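MEM-A1 (Soil metagenome, PDB 6E0S) probably hydrolyses beta-lactam antibiotics as a zinc-dependent metallo-beta-lactamase of subclass B3. Local coordinates at residues A[188-193]-A[228-233]. Numbering follows the deposited sequence.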
loop_
_atom_site.group_PDB
_atom_site.type_symbol
_atom_site.label_atom_id
_atom_site.label_comp_id
_atom_site.label_asym_id
_atom_site.label_seq_id
_atom_site.Cartn_x
_atom_site.Cartn_y
_atom_site.Cartn_z
ATOM N N ALA A 188 -0.935 13.824 -9.627
ATOM C CA ALA A 188 -1.833 12.922 -8.924
ATOM C C ALA A 188 -1.063 11.650 -8.535
ATOM O O ALA A 188 -0.600 10.898 -9.411
ATOM C CB ALA A 188 -3.055 12.613 -9.791
ATOM N N MET A 189 -0.886 11.441 -7.220
ATOM C CA MET A 189 -0.128 10.326 -6.666
ATOM C C MET A 189 -1.070 9.185 -6.343
ATOM O O MET A 189 -2.184 9.415 -5.863
ATOM C CB MET A 189 0.607 10.753 -5.382
ATOM C CG MET A 189 1.276 12.157 -5.524
ATOM S SD MET A 189 2.635 12.098 -6.712
ATOM C CE MET A 189 3.819 11.102 -5.848
ATOM N N VAL A 190 -0.639 7.944 -6.625
ATOM C CA VAL A 190 -1.469 6.795 -6.307
ATOM C C VAL A 190 -0.592 5.764 -5.618
ATOM O O VAL A 190 0.382 5.289 -6.220
ATOM C CB VAL A 190 -2.131 6.175 -7.549
ATOM C CG1 VAL A 190 -2.818 4.851 -7.173
ATOM C CG2 VAL A 190 -3.132 7.157 -8.213
ATOM N N TYR A 191 -0.923 5.441 -4.362
ATOM C CA TYR A 191 -0.326 4.295 -3.649
ATOM C C TYR A 191 -1.287 3.134 -3.861
ATOM O O TYR A 191 -2.337 3.059 -3.230
ATOM C CB TYR A 191 -0.115 4.566 -2.164
ATOM C CG TYR A 191 0.737 3.486 -1.512
ATOM C CD1 TYR A 191 2.077 3.737 -1.219
ATOM C CD2 TYR A 191 0.204 2.230 -1.190
ATOM C CE1 TYR A 191 2.877 2.790 -0.624
ATOM C CE2 TYR A 191 1.024 1.259 -0.537
ATOM C CZ TYR A 191 2.354 1.569 -0.291
ATOM O OH TYR A 191 3.205 0.653 0.317
ATOM N N ALA A 192 -0.949 2.236 -4.773
ATOM C CA ALA A 192 -1.885 1.192 -5.163
ATOM C C ALA A 192 -1.660 -0.048 -4.307
ATOM O O ALA A 192 -0.526 -0.521 -4.177
ATOM C CB ALA A 192 -1.718 0.857 -6.650
ATOM N N ASP A 193 -2.746 -0.583 -3.751
ATOM C CA ASP A 193 -2.668 -1.841 -3.032
ATOM C C ASP A 193 -2.491 -2.976 -4.030
ATOM O O ASP A 193 -2.686 -2.811 -5.235
ATOM C CB ASP A 193 -3.927 -2.074 -2.196
ATOM C CG ASP A 193 -3.756 -3.223 -1.184
ATOM O OD1 ASP A 193 -4.785 -3.708 -0.680
ATOM O OD2 ASP A 193 -2.604 -3.623 -0.901
ATOM N N LEU A 228 -8.267 5.601 -11.918
ATOM C CA LEU A 228 -7.820 6.671 -11.037
ATOM C C LEU A 228 -7.067 7.763 -11.799
ATOM O O LEU A 228 -6.363 7.500 -12.780
ATOM C CB LEU A 228 -6.901 6.113 -9.944
ATOM C CG LEU A 228 -7.515 5.181 -8.911
ATOM C CD1 LEU A 228 -6.381 4.669 -8.056
ATOM C CD2 LEU A 228 -8.512 5.973 -8.072
ATOM N N ASP A 229 -7.216 9.006 -11.327
ATOM C CA ASP A 229 -6.303 10.087 -11.703
ATOM C C ASP A 229 -4.900 9.679 -11.270
ATOM O O ASP A 229 -4.606 9.613 -10.070
ATOM C CB ASP A 229 -6.751 11.407 -11.056
ATOM C CG ASP A 229 -6.060 12.638 -11.641
ATOM O OD1 ASP A 229 -5.289 12.523 -12.628
ATOM O OD2 ASP A 229 -6.297 13.740 -11.082
ATOM N N CYS A 230 -4.025 9.354 -12.227
ATOM C CA CYS A 230 -2.795 8.626 -11.886
ATOM C C CYS A 230 -1.590 9.196 -12.638
ATOM O O CYS A 230 -1.214 8.683 -13.696
ATOM C CB CYS A 230 -2.999 7.152 -12.195
ATOM S SG CYS A 230 -1.599 6.076 -11.881
ATOM N N ASP A 231 -0.975 10.244 -12.084
ATOM C CA ASP A 231 0.267 10.725 -12.673
ATOM C C ASP A 231 1.458 9.882 -12.239
ATOM O O ASP A 231 2.313 9.542 -13.069
ATOM C CB ASP A 231 0.512 12.175 -12.291
ATOM C CG ASP A 231 -0.396 13.129 -13.038
ATOM O OD1 ASP A 231 -0.590 12.917 -14.252
ATOM O OD2 ASP A 231 -0.948 14.042 -12.396
ATOM N N ILE A 232 1.554 9.555 -10.949
ATOM C CA ILE A 232 2.677 8.785 -10.425
ATOM C C ILE A 232 2.126 7.627 -9.607
ATOM O O ILE A 232 1.435 7.845 -8.602
ATOM C CB ILE A 232 3.615 9.646 -9.564
ATOM C CG1 ILE A 232 4.238 10.774 -10.417
ATOM C CG2 ILE A 232 4.691 8.759 -8.881
ATOM C CD1 ILE A 232 5.096 11.802 -9.610
ATOM N N LEU A 233 2.444 6.412 -10.014
ATOM C CA LEU A 233 2.016 5.206 -9.319
ATOM C C LEU A 233 3.137 4.679 -8.435
ATOM O O LEU A 233 4.278 4.565 -8.888
ATOM C CB LEU A 233 1.617 4.127 -10.342
ATOM C CG LEU A 233 1.548 2.708 -9.783
ATOM C CD1 LEU A 233 0.370 2.583 -8.830
ATOM C CD2 LEU A 233 1.430 1.642 -10.910
HETATM O O HOH W 1 -4.473 10.432 -7.456
#
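Met189 pairs with Ile232 and Val190 with Leu233 in parallel register, where strand 232-235 forms an edge, within this chain, of the five-stranded sheet beside strand 185-192. Helix 214-226 links the two strands in a beta-alpha-beta unit of the metallo-beta-lactamase fold. Ile232 N donates to Ala188 O at 3.0 Å, and Val190 N donates to Ile232 O at 2.9 Å. Just before the second strand, Asp231 turns its carboxylate back to the first. Its CG sits beside its own backbone N (chi1 -74°), which brings OD2 to Ala188 N at 2.8 Å. That bond is nearly straight, at 176°, and uses the anti side of OD2. Asp231 N adds a weak bond to Ala188 O. Met189 and Ile232 lie side by side on one face, with Met189 SD 3.8 Å from Ile232 CD1. The methionine chain bends at chi2 and chi3, which brings SD and CE against the isoleucine. Val33 and Phe34 of strand 31-34 pack against both side chains. On the other face, Val190 CG1 meets Leu228 CD1 at 3.7 Å, while Val190 CG2 packs against Cys230 CB and approaches Asp229 O. Cys230 is disulfide-bonded to Cys264. Leu233 CD1 presses tightly on Ala192 CB at 3.5 Å. A water donates to both Met189 O and Asp229 O. Arg261 forms salt bridges with OD1 of both Asp229 and Asp231, which probably keeps the carboxylate that receives Ala188 N ionised.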